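Local coordinates for protein D-alanine--D-alanine ligase (Acinetobacter baumannii ACICU, PDB 5D8D) that catalyses the ATP-dependent joining of two D-alanine molecules into D-alanyl-D-alanine, a step of bacterial cell-wall peptidoglycan synthesis, at residues 127-132 with 157-162; 111-116 with 236-241; 240-245 with 252-257; 63-68 with 73-78. All coordinates share one frame; numbering follows the deposited sequence.

Contact 1 of 4, residues 127-132 with 157-162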
loop_
_atom_site.group_PDB
_atom_site.type_symbol
_atom_site.label_atom_id
_atom_site.label_comp_id
_atom_site.label_asym_id
_atom_site.label_seq_id
_atom_site.Cartn_x
_atom_site.Cartn_y
_atom_site.Cartn_z
ATOM N N ASP A 127 11.564 -22.648 17.384
ATOM C CA ASP A 127 11.781 -22.498 18.842
ATOM C C ASP A 127 12.181 -21.055 19.262
ATOM O O ASP A 127 11.948 -20.655 20.411
ATOM C CB ASP A 127 12.776 -23.561 19.362
ATOM C CG ASP A 127 12.139 -24.952 19.491
ATOM O OD1 ASP A 127 11.429 -25.183 20.493
ATOM O OD2 ASP A 127 12.340 -25.804 18.588
ATOM N N SER A 128 12.765 -20.283 18.340
ATOM C CA SER A 128 12.912 -18.825 18.518
ATOM C C SER A 128 11.541 -18.103 18.449
ATOM O O SER A 128 11.371 -17.045 19.064
ATOM C CB SER A 128 13.912 -18.227 17.504
ATOM O OG SER A 128 15.261 -18.425 17.922
ATOM N N VAL A 129 10.584 -18.673 17.700
ATOM C CA VAL A 129 9.166 -18.221 17.674
ATOM C C VAL A 129 8.468 -18.513 19.017
ATOM O O VAL A 129 7.906 -17.603 19.638
ATOM C CB VAL A 129 8.364 -18.879 16.496
ATOM C CG1 VAL A 129 6.852 -18.679 16.617
ATOM C CG2 VAL A 129 8.832 -18.336 15.156
ATOM N N ILE A 130 8.505 -19.779 19.435
ATOM C CA ILE A 130 7.895 -20.243 20.700
ATOM C C ILE A 130 8.390 -19.460 21.950
ATOM O O ILE A 130 7.578 -19.059 22.789
ATOM C CB ILE A 130 8.084 -21.789 20.866
ATOM C CG1 ILE A 130 7.150 -22.547 19.901
ATOM C CG2 ILE A 130 7.861 -22.245 22.310
ATOM C CD1 ILE A 130 7.450 -24.029 19.752
ATOM N N ALA A 131 9.704 -19.246 22.065
ATOM C CA ALA A 131 10.301 -18.575 23.241
ATOM C C ALA A 131 9.942 -17.085 23.335
ATOM O O ALA A 131 9.791 -16.550 24.439
ATOM C CB ALA A 131 11.816 -18.752 23.238
ATOM N N GLU A 132 9.808 -16.436 22.174
ATOM C CA GLU A 132 9.486 -15.010 22.091
ATOM C C GLU A 132 7.979 -14.744 22.257
ATOM O O GLU A 132 7.565 -13.998 23.150
ATOM C CB GLU A 132 10.027 -14.408 20.774
ATOM C CG GLU A 132 11.461 -13.843 20.838
ATOM C CD GLU A 132 12.430 -14.606 21.751
ATOM O OE1 GLU A 132 12.619 -15.834 21.551
ATOM O OE2 GLU A 132 13.014 -13.969 22.667
ATOM N N GLU A 157 4.119 -29.713 18.031
ATOM C CA GLU A 157 3.324 -30.649 17.195
ATOM C C GLU A 157 2.288 -30.000 16.227
ATOM O O GLU A 157 2.193 -30.395 15.066
ATOM C CB GLU A 157 2.571 -31.657 18.097
ATOM C CG GLU A 157 3.407 -32.666 18.895
ATOM C CD GLU A 157 2.531 -33.654 19.681
ATOM O OE1 GLU A 157 1.508 -33.217 20.258
ATOM O OE2 GLU A 157 2.850 -34.868 19.732
ATOM N N ASP A 158 1.499 -29.039 16.715
ATOM C CA ASP A 158 0.460 -28.365 15.897
ATOM C C ASP A 158 1.024 -27.528 14.701
ATOM O O ASP A 158 0.297 -27.299 13.727
ATOM C CB ASP A 158 -0.444 -27.444 16.776
ATOM C CG ASP A 158 -1.395 -28.214 17.740
ATOM O OD1 ASP A 158 -1.748 -29.382 17.453
ATOM O OD2 ASP A 158 -1.818 -27.613 18.777
ATOM N N PHE A 159 2.288 -27.082 14.784
ATOM C CA PHE A 159 2.890 -26.143 13.804
ATOM C C PHE A 159 2.891 -26.590 12.351
ATOM O O PHE A 159 2.384 -25.868 11.489
ATOM C CB PHE A 159 4.353 -25.785 14.166
ATOM C CG PHE A 159 4.505 -24.478 14.898
ATOM C CD1 PHE A 159 4.224 -23.272 14.253
ATOM C CD2 PHE A 159 4.938 -24.450 16.225
ATOM C CE1 PHE A 159 4.363 -22.071 14.925
ATOM C CE2 PHE A 159 5.079 -23.250 16.896
ATOM C CZ PHE A 159 4.797 -22.062 16.246
ATOM N N ALA A 160 3.496 -27.746 12.078
ATOM C CA ALA A 160 3.771 -28.167 10.695
ATOM C C ALA A 160 2.509 -28.390 9.834
ATOM O O ALA A 160 2.577 -28.230 8.616
ATOM C CB ALA A 160 4.670 -29.393 10.676
ATOM N N ALA A 161 1.374 -28.732 10.458
ATOM C CA ALA A 161 0.081 -28.853 9.753
ATOM C C ALA A 161 -0.594 -27.489 9.458
ATOM O O ALA A 161 -1.249 -27.318 8.411
ATOM C CB ALA A 161 -0.872 -29.746 10.542
ATOM N N ALA A 162 -0.451 -26.547 10.393
ATOM C CA ALA A 162 -1.027 -25.199 10.274
ATOM C C ALA A 162 -0.328 -24.357 9.206
ATOM O O ALA A 162 -0.987 -23.630 8.453
ATOM C CB ALA A 162 -0.961 -24.480 11.615
#

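Contact 2 of 4, residues 111-116 with 236-241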
loop_
_atom_site.group_PDB
_atom_site.type_symbol
_atom_site.label_atom_id
_atom_site.label_comp_id
_atom_site.label_asym_id
_atom_site.label_seq_id
_atom_site.Cartn_x
_atom_site.Cartn_y
_atom_site.Cartn_z
ATOM N N ASP A 111 1.253 3.883 18.022
ATOM C CA ASP A 111 1.021 3.727 19.462
ATOM C C ASP A 111 -0.346 3.103 19.799
ATOM O O ASP A 111 -0.976 3.441 20.803
ATOM C CB ASP A 111 1.271 5.068 20.191
ATOM C CG ASP A 111 2.299 4.930 21.310
ATOM O OD1 ASP A 111 2.068 4.089 22.219
ATOM O OD2 ASP A 111 3.341 5.638 21.258
ATOM N N LEU A 112 -0.767 2.161 18.958
ATOM C CA LEU A 112 -2.076 1.521 19.020
ATOM C C LEU A 112 -1.781 0.055 19.335
ATOM O O LEU A 112 -0.852 -0.534 18.758
ATOM C CB LEU A 112 -2.821 1.673 17.676
ATOM C CG LEU A 112 -3.865 2.782 17.465
ATOM C CD1 LEU A 112 -3.662 4.025 18.318
ATOM C CD2 LEU A 112 -3.945 3.194 16.018
ATOM N N PRO A 113 -2.559 -0.550 20.237
ATOM C CA PRO A 113 -2.243 -1.917 20.659
ATOM C C PRO A 113 -2.636 -3.001 19.656
ATOM O O PRO A 113 -3.720 -2.963 19.092
ATOM C CB PRO A 113 -3.065 -2.070 21.929
ATOM C CG PRO A 113 -4.286 -1.239 21.658
ATOM C CD PRO A 113 -3.830 -0.078 20.813
ATOM N N THR A 114 -1.758 -3.974 19.493
ATOM C CA THR A 114 -1.976 -5.081 18.604
ATOM C C THR A 114 -1.063 -6.204 19.077
ATOM O O THR A 114 -0.061 -5.940 19.731
ATOM C CB THR A 114 -1.689 -4.669 17.145
ATOM O OG1 THR A 114 -2.033 -5.738 16.272
ATOM C CG2 THR A 114 -0.235 -4.320 16.920
ATOM N N ALA A 115 -1.413 -7.457 18.802
ATOM C CA ALA A 115 -0.664 -8.566 19.384
ATOM C C ALA A 115 0.716 -8.732 18.737
ATOM O O ALA A 115 0.849 -8.605 17.512
ATOM C CB ALA A 115 -1.453 -9.867 19.295
ATOM N N PRO A 116 1.750 -9.028 19.554
ATOM C CA PRO A 116 3.030 -9.420 18.953
ATOM C C PRO A 116 2.845 -10.531 17.913
ATOM O O PRO A 116 1.877 -11.341 18.003
ATOM C CB PRO A 116 3.844 -9.934 20.148
ATOM C CG PRO A 116 3.261 -9.233 21.335
ATOM C CD PRO A 116 1.806 -9.022 21.035
ATOM N N GLN A 236 -14.874 1.834 20.173
ATOM C CA GLN A 236 -15.163 2.590 18.933
ATOM C C GLN A 236 -14.145 3.721 18.687
ATOM O O GLN A 236 -13.677 3.904 17.578
ATOM C CB GLN A 236 -16.589 3.162 18.958
ATOM C CG GLN A 236 -17.667 2.094 18.919
ATOM C CD GLN A 236 -19.056 2.643 19.116
ATOM O OE1 GLN A 236 -19.305 3.476 19.986
ATOM N NE2 GLN A 236 -19.980 2.172 18.310
ATOM N N ALA A 237 -13.794 4.449 19.743
ATOM C CA ALA A 237 -12.716 5.459 19.686
ATOM C C ALA A 237 -11.377 4.854 19.266
ATOM O O ALA A 237 -10.671 5.371 18.411
ATOM C CB ALA A 237 -12.570 6.133 21.037
ATOM N N LEU A 238 -11.029 3.748 19.874
ATOM C CA LEU A 238 -9.804 3.059 19.532
ATOM C C LEU A 238 -9.782 2.647 18.052
ATOM O O LEU A 238 -8.795 2.859 17.345
ATOM C CB LEU A 238 -9.654 1.832 20.429
ATOM C CG LEU A 238 -8.423 0.993 20.170
ATOM C CD1 LEU A 238 -7.208 1.807 20.587
ATOM C CD2 LEU A 238 -8.495 -0.350 20.901
ATOM N N CYS A 239 -10.894 2.061 17.604
ATOM C CA CYS A 239 -11.043 1.601 16.230
ATOM C C CYS A 239 -11.101 2.769 15.256
ATOM O O CYS A 239 -10.640 2.648 14.140
ATOM C CB CYS A 239 -12.268 0.689 16.082
ATOM S SG CYS A 239 -12.047 -0.876 16.948
ATOM N N LEU A 240 -11.673 3.888 15.664
ATOM C CA LEU A 240 -11.644 5.072 14.814
ATOM C C LEU A 240 -10.224 5.430 14.508
ATOM O O LEU A 240 -9.901 5.691 13.369
ATOM C CB LEU A 240 -12.335 6.253 15.478
ATOM C CG LEU A 240 -12.361 7.571 14.722
ATOM C CD1 LEU A 240 -12.959 7.420 13.347
ATOM C CD2 LEU A 240 -13.159 8.553 15.544
ATOM N N ARG A 241 -9.371 5.415 15.525
ATOM C CA ARG A 241 -7.959 5.756 15.355
ATOM C C ARG A 241 -7.213 4.733 14.520
ATOM O O ARG A 241 -6.333 5.074 13.737
ATOM C CB ARG A 241 -7.266 5.898 16.707
ATOM C CG ARG A 241 -7.822 7.016 17.558
ATOM C CD ARG A 241 -6.749 7.563 18.472
ATOM N NE ARG A 241 -6.369 6.606 19.505
ATOM C CZ ARG A 241 -5.194 6.578 20.149
ATOM N NH1 ARG A 241 -4.210 7.435 19.862
ATOM N NH2 ARG A 241 -4.991 5.661 21.097
#

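Contact 3 of 4, residues 240-245 with 252-257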
loop_
_atom_site.group_PDB
_atom_site.type_symbol
_atom_site.label_atom_id
_atom_site.label_comp_id
_atom_site.label_asym_id
_atom_site.label_seq_id
_atom_site.Cartn_x
_atom_site.Cartn_y
_atom_site.Cartn_z
ATOM N N LEU A 240 -11.673 3.888 15.664
ATOM C CA LEU A 240 -11.644 5.072 14.814
ATOM C C LEU A 240 -10.224 5.430 14.508
ATOM O O LEU A 240 -9.901 5.691 13.369
ATOM C CB LEU A 240 -12.335 6.253 15.478
ATOM C CG LEU A 240 -12.361 7.571 14.722
ATOM C CD1 LEU A 240 -12.959 7.420 13.347
ATOM C CD2 LEU A 240 -13.159 8.553 15.544
ATOM N N ARG A 241 -9.371 5.415 15.525
ATOM C CA ARG A 241 -7.959 5.756 15.355
ATOM C C ARG A 241 -7.213 4.733 14.520
ATOM O O ARG A 241 -6.333 5.074 13.737
ATOM C CB ARG A 241 -7.266 5.898 16.707
ATOM C CG ARG A 241 -7.822 7.016 17.558
ATOM C CD ARG A 241 -6.749 7.563 18.472
ATOM N NE ARG A 241 -6.369 6.606 19.505
ATOM C CZ ARG A 241 -5.194 6.578 20.149
ATOM N NH1 ARG A 241 -4.210 7.435 19.862
ATOM N NH2 ARG A 241 -4.991 5.661 21.097
ATOM N N ALA A 242 -7.554 3.471 14.693
ATOM C CA ALA A 242 -6.976 2.415 13.863
ATOM C C ALA A 242 -7.382 2.603 12.401
ATOM O O ALA A 242 -6.603 2.307 11.484
ATOM C CB ALA A 242 -7.409 1.044 14.368
ATOM N N PHE A 243 -8.606 3.086 12.205
ATOM C CA PHE A 243 -9.184 3.244 10.879
ATOM C C PHE A 243 -8.451 4.402 10.193
ATOM O O PHE A 243 -7.989 4.260 9.057
ATOM C CB PHE A 243 -10.705 3.491 11.006
ATOM C CG PHE A 243 -11.484 3.452 9.715
ATOM C CD1 PHE A 243 -11.845 2.245 9.145
ATOM C CD2 PHE A 243 -11.912 4.635 9.104
ATOM C CE1 PHE A 243 -12.620 2.207 7.982
ATOM C CE2 PHE A 243 -12.668 4.607 7.923
ATOM C CZ PHE A 243 -13.030 3.382 7.367
ATOM N N GLN A 244 -8.344 5.529 10.891
ATOM C CA GLN A 244 -7.561 6.667 10.415
ATOM C C GLN A 244 -6.085 6.364 10.195
ATOM O O GLN A 244 -5.513 6.764 9.180
ATOM C CB GLN A 244 -7.705 7.844 11.366
ATOM C CG GLN A 244 -9.080 8.482 11.254
ATOM C CD GLN A 244 -9.506 9.349 12.423
ATOM O OE1 GLN A 244 -10.483 10.098 12.303
ATOM N NE2 GLN A 244 -8.833 9.231 13.563
ATOM N N ALA A 245 -5.477 5.615 11.101
ATOM C CA ALA A 245 -4.044 5.357 11.017
ATOM C C ALA A 245 -3.646 4.701 9.723
ATOM O O ALA A 245 -2.672 5.063 9.108
ATOM C CB ALA A 245 -3.567 4.511 12.174
ATOM N N GLY A 252 -16.218 0.375 6.038
ATOM C CA GLY A 252 -15.314 -0.723 6.343
ATOM C C GLY A 252 -15.522 -1.257 7.760
ATOM O O GLY A 252 -16.387 -0.787 8.511
ATOM N N ARG A 253 -14.716 -2.238 8.117
ATOM C CA ARG A 253 -14.789 -2.875 9.420
ATOM C C ARG A 253 -13.386 -2.961 9.997
ATOM O O ARG A 253 -12.423 -3.207 9.241
ATOM C CB ARG A 253 -15.309 -4.286 9.285
ATOM C CG ARG A 253 -16.779 -4.422 8.919
ATOM C CD ARG A 253 -17.150 -5.884 8.611
ATOM N NE ARG A 253 -16.537 -6.770 9.591
ATOM C CZ ARG A 253 -16.137 -8.018 9.385
ATOM N NH1 ARG A 253 -16.319 -8.622 8.212
ATOM N NH2 ARG A 253 -15.561 -8.685 10.397
ATOM N N ILE A 254 -13.282 -2.771 11.314
ATOM C CA ILE A 254 -12.106 -3.146 12.064
ATOM C C ILE A 254 -12.490 -4.297 12.952
ATOM O O ILE A 254 -13.510 -4.225 13.647
ATOM C CB ILE A 254 -11.669 -2.016 12.982
ATOM C CG1 ILE A 254 -11.355 -0.746 12.156
ATOM C CG2 ILE A 254 -10.484 -2.457 13.851
ATOM C CD1 ILE A 254 -9.973 -0.686 11.559
ATOM N N ASP A 255 -11.682 -5.344 12.977
ATOM C CA ASP A 255 -11.879 -6.424 13.954
ATOM C C ASP A 255 -10.953 -6.263 15.149
ATOM O O ASP A 255 -9.790 -5.836 15.021
ATOM C CB ASP A 255 -11.631 -7.767 13.326
ATOM C CG ASP A 255 -12.682 -8.130 12.280
ATOM O OD1 ASP A 255 -13.752 -7.457 12.151
ATOM O OD2 ASP A 255 -12.409 -9.130 11.578
ATOM N N ALA A 256 -11.460 -6.617 16.318
ATOM C CA ALA A 256 -10.685 -6.464 17.546
ATOM C C ALA A 256 -11.023 -7.566 18.550
ATOM O O ALA A 256 -12.038 -8.250 18.423
ATOM C CB ALA A 256 -10.921 -5.087 18.139
ATOM N N MET A 257 -10.128 -7.739 19.512
ATOM C CA MET A 257 -10.260 -8.671 20.632
ATOM C C MET A 257 -10.424 -7.879 21.945
ATOM O O MET A 257 -9.797 -6.835 22.112
ATOM C CB MET A 257 -8.978 -9.492 20.714
ATOM C CG MET A 257 -9.173 -10.951 21.032
ATOM S SD MET A 257 -9.899 -11.852 19.658
ATOM C CE MET A 257 -9.135 -13.479 19.841
#

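Contact 4 of 4, residues 63-68 with 73-78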
loop_
_atom_site.group_PDB
_atom_site.type_symbol
_atom_site.label_atom_id
_atom_site.label_comp_id
_atom_site.label_asym_id
_atom_site.label_seq_id
_atom_site.Cartn_x
_atom_site.Cartn_y
_atom_site.Cartn_z
ATOM N N ILE A 63 -17.771 0.101 -5.134
ATOM C CA ILE A 63 -16.873 -1.065 -5.212
ATOM C C ILE A 63 -17.297 -2.116 -4.193
ATOM O O ILE A 63 -17.391 -1.862 -2.995
ATOM C CB ILE A 63 -15.400 -0.719 -4.939
ATOM C CG1 ILE A 63 -14.868 0.323 -5.958
ATOM C CG2 ILE A 63 -14.545 -1.987 -4.984
ATOM C CD1 ILE A 63 -13.524 0.915 -5.617
ATOM N N VAL A 64 -17.517 -3.323 -4.685
ATOM C CA VAL A 64 -17.922 -4.413 -3.842
ATOM C C VAL A 64 -17.268 -5.689 -4.395
ATOM O O VAL A 64 -17.817 -6.794 -4.314
ATOM C CB VAL A 64 -19.457 -4.333 -3.768
ATOM C CG1 VAL A 64 -20.161 -5.338 -4.647
ATOM C CG2 VAL A 64 -19.933 -4.305 -2.352
ATOM N N LEU A 65 -16.033 -5.506 -4.893
ATOM C CA LEU A 65 -15.125 -6.585 -5.284
ATOM C C LEU A 65 -14.340 -7.000 -4.060
ATOM O O LEU A 65 -13.531 -6.249 -3.591
ATOM C CB LEU A 65 -14.113 -6.079 -6.320
ATOM C CG LEU A 65 -14.631 -5.707 -7.694
ATOM C CD1 LEU A 65 -13.641 -4.841 -8.455
ATOM C CD2 LEU A 65 -14.937 -6.974 -8.479
ATOM N N HIS A 66 -14.540 -8.207 -3.567
ATOM C CA HIS A 66 -13.791 -8.671 -2.429
ATOM C C HIS A 66 -12.534 -9.406 -2.886
ATOM O O HIS A 66 -12.533 -10.093 -3.926
ATOM C CB HIS A 66 -14.654 -9.565 -1.558
ATOM C CG HIS A 66 -15.995 -8.999 -1.283
ATOM N ND1 HIS A 66 -16.175 -7.820 -0.603
ATOM C CD2 HIS A 66 -17.226 -9.419 -1.630
ATOM C CE1 HIS A 66 -17.461 -7.551 -0.512
ATOM N NE2 HIS A 66 -18.122 -8.502 -1.136
ATOM N N GLY A 67 -11.480 -9.254 -2.080
ATOM C CA GLY A 67 -10.204 -9.925 -2.287
ATOM C C GLY A 67 -9.332 -9.331 -3.394
ATOM O O GLY A 67 -9.519 -8.199 -3.833
ATOM N N ARG A 68 -8.387 -10.148 -3.836
ATOM C CA ARG A 68 -7.356 -9.802 -4.805
ATOM C C ARG A 68 -8.011 -9.134 -6.004
ATOM O O ARG A 68 -8.985 -9.617 -6.554
ATOM C CB ARG A 68 -6.530 -11.071 -5.131
ATOM C CG ARG A 68 -5.567 -11.116 -6.331
ATOM C CD ARG A 68 -6.225 -11.775 -7.553
ATOM N NE ARG A 68 -5.466 -12.866 -8.187
ATOM C CZ ARG A 68 -4.648 -12.750 -9.245
ATOM N NH1 ARG A 68 -4.391 -11.568 -9.833
ATOM N NH2 ARG A 68 -4.046 -13.850 -9.718
ATOM N N GLY A 73 -5.954 -2.290 -3.771
ATOM C CA GLY A 73 -5.470 -1.057 -4.436
ATOM C C GLY A 73 -5.469 -1.106 -5.969
ATOM O O GLY A 73 -5.334 -0.085 -6.618
ATOM N N GLN A 74 -5.692 -2.279 -6.548
ATOM C CA GLN A 74 -5.668 -2.410 -7.963
ATOM C C GLN A 74 -6.835 -1.725 -8.678
ATOM O O GLN A 74 -6.634 -0.940 -9.589
ATOM C CB GLN A 74 -5.704 -3.873 -8.330
ATOM C CG GLN A 74 -4.491 -4.647 -7.865
ATOM C CD GLN A 74 -4.356 -5.982 -8.524
ATOM O OE1 GLN A 74 -3.507 -6.747 -8.135
ATOM N NE2 GLN A 74 -5.122 -6.243 -9.569
ATOM N N ILE A 75 -8.059 -2.043 -8.297
ATOM C CA ILE A 75 -9.194 -1.436 -8.966
ATOM C C ILE A 75 -9.238 0.049 -8.606
ATOM O O ILE A 75 -9.668 0.848 -9.428
ATOM C CB ILE A 75 -10.539 -2.158 -8.670
ATOM C CG1 ILE A 75 -11.678 -1.703 -9.615
ATOM C CG2 ILE A 75 -10.988 -1.901 -7.229
ATOM C CD1 ILE A 75 -11.516 -2.059 -11.074
ATOM N N GLN A 76 -8.802 0.414 -7.394
ATOM C CA GLN A 76 -8.745 1.838 -6.976
ATOM C C GLN A 76 -7.678 2.583 -7.810
ATOM O O GLN A 76 -7.840 3.744 -8.163
ATOM C CB GLN A 76 -8.374 1.950 -5.511
ATOM C CG GLN A 76 -9.383 1.425 -4.479
ATOM C CD GLN A 76 -9.533 -0.079 -4.455
ATOM O OE1 GLN A 76 -8.744 -0.792 -5.024
ATOM N NE2 GLN A 76 -10.562 -0.558 -3.818
ATOM N N GLY A 77 -6.588 1.883 -8.136
ATOM C CA GLY A 77 -5.576 2.376 -9.070
ATOM C C GLY A 77 -6.181 2.802 -10.392
ATOM O O GLY A 77 -5.973 3.960 -10.850
ATOM N N VAL A 78 -6.966 1.901 -10.997
ATOM C CA VAL A 78 -7.578 2.239 -12.306
ATOM C C VAL A 78 -8.553 3.396 -12.185
ATOM O O VAL A 78 -8.612 4.271 -13.057
ATOM C CB VAL A 78 -8.148 1.055 -13.189
ATOM C CG1 VAL A 78 -7.605 -0.327 -12.817
ATOM C CG2 VAL A 78 -9.646 1.068 -13.302
#

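Contact 1 of 4, residues 127-132 with 157-162
F159 projects its ring from one helix toward V129 and I130 on another, and these three residues carry the whole contact. The setting is the small four-stranded antiparallel sheet of the ATP-grasp fold, with helices 126-133 and 159-169 lying beside it. The interface is slight: 106 Å² is buried in total, no hydrogen bond crosses, and the closest backbone pair, I130 and F159, keeps its CA atoms 10.4 Å apart. Side chains alone therefore bridge the gap.

Along 157-162, D158 comes first near the sheet. Its OD2 accepts a hydrogen bond from the backbone N of E154, and its side chain touches V153, tying the approach to the helix back to edge strand 151-153. F159 follows. With chi1 at -98°, displaced from a staggered value, the ring extends toward 127-132 while also resting on V153 and I139. CE2 and CZ at its far end do the touching. I130 CG1 meets the ring edge near its plane, 3.7 Å from F159 CE2, and I130 CD1 lies 3.8 Å from the same F159 CE2; the two side chains run past one another in opposite senses. Further on, A162 is turned onto S151, V153 and I139, so F159 and A162, three positions apart, both meet the sheet.

Although most of these residues belong to a broad predicted ATP-binding range, the geometry here is plain hydrophobic packing between two helices and a sheet. V129 makes the remaining approach: its CG1, anti to the backbone N (chi1 168°), stops 4.0 Å from F159 CZ.

Contact 2 of 4, residues 111-116 with 236-241
L112 and L238 mark the closest backbone approach, with CA atoms 7.9 Å apart where the irregular chain 111-116 passes the helical residues 236-241. D111, with a positive phi (66°), is the C-prime residue of a Schellman motif that ends helix 100-108, with L112 N bonded to W107 O and D111 N to Q108 O. Beyond that turn the chain is extended.

L112 then points at the helix and divides its two methyls. CD1 sits over the centre of one face of the R241 guanidinium, 3.4 Å above its plane, and is 3.5 Å from both R241 CZ and R241 NH2. The arginine chain is bent at chi3 (-69°), and the guanidinium presents a face to that methyl. The other methyl, CD2, rests against the backbone instead, 3.8 Å from R241 O. This is a point where the ATP-grasp fold brings the link between helix 100-108 and strand 117-120 against helix 229-245, both also packing on strand 264-270: L112 lies on L266, P113 on W265, and L238 on F264. P113 is further joined to L266 through a backbone hydrogen bond. Beside the arginine, L238 carries its CG anti to the backbone N (chi1 179°), which brings CD1 to 3.9 Å from P113 CD.

Contact 3 of 4, residues 240-245 with 252-257
This is a buried helix-on-sheet contact in the ATP-grasp fold: A242 and F243, near the end of helix 229-245, pack on G252 and I254 of strand 252-259, an inner strand of a four-stranded antiparallel sheet. The short segment axes approach to 9.1 Å at 121° between their N-to-C directions, so the helix lies neither along the strand nor square to it.

I254 points at the helix and its CD1 does most of the touching, 4.2 Å from A242 CB, 4.1 Å from F243 N and 4.2 Å from F243 CD1. That methyl reaches the phenylalanine near the ring plane, at its edge. G252 meets the same ring edge, its CA 4.3 Å from F243 CE1; a CB on G252 would come within 3.3 Å of F243 CE1, a tight fit. The ring also stacks with F188 of the adjoining strand 181-189, which probably helps fix its rotation.

R253 points away from the helix. D255, predicted to bind a magnesium ion, is joined to it, and T185 OG1 hydrogen-bonds both R253 NE and D255 OD1. The strand that packs on the helix through I254 therefore also carries a predicted metal ligand. In the salt bridge itself, R253 NH2 lies 2.8 Å from D255 OD1, but the hydrogen bond is weak, bent to 130°.

Contact 4 of 4, residues 63-68 with 73-78
G77 N donates to G73 O at 2.8 Å, forming the first turn of helix 74-81, the turn from which I75 and Q76 meet I63 and L65. The unit is a strand-loop-helix step of the Rossmann-like N-terminal domain: I63 ends strand 60-63 of its parallel sheet, a loop follows, and the helix starts just after G73, its N-cap residue. Together the two segments bury 209 Å² without a hydrogen bond between them.

I75 carries the apolar part. Its CG1 is anti to the backbone N (chi1 -168°), which leaves CG2 in the crowded position between the N and the carbonyl carbon and directs both branches to 63-68. L65 crosses it at about a right angle, CD1 lying 3.9 Å from I75 CG1 and 4.1 Å from I75 CB. I63 instead runs past it in the opposite direction, with CD1 at 4.1 Å from I75 CG2. All three side chains also touch L13 of the central strand 9-13, so the packing continues into the sheet. W81 of the second subunit also packs on I75, and E80 of that subunit packs on Q74, placing the helix at the dimer interface.

The polar end of Q76 has its partner in the intervening loop: NE2 is hydrogen-bonded to G70 O, a bond that would fix the amide's position. A bend at chi2 (70°) folds the side chain back toward the N-terminal end of the helix. I63 crosses it obliquely, and its CD1 ends 3.8 Å from Q76 NE2.

How the contacts relate
Contacts 2 and 3 form one continuous body: their centres are about 7 Å apart, they share L240 and R241 of helix 229-245, and they touch where L112 CD2 lies 3.8 Å from A242 CA and C239 SG lies 3.8 Å from I254 CG2. Contact 3 holds D255, a predicted magnesium ligand; in contact 2, the side chain of L238 is about 11 Å from that of D255. Contact 1 is nested along the chain inside the loop closed by contact 2, yet their centres are about 27 Å apart. Contact 4 lies in the N-terminal domain, its centre about 19 Å from that of contact 3; between side chains, Q76 is about 10 Å from N270, another predicted magnesium ligand.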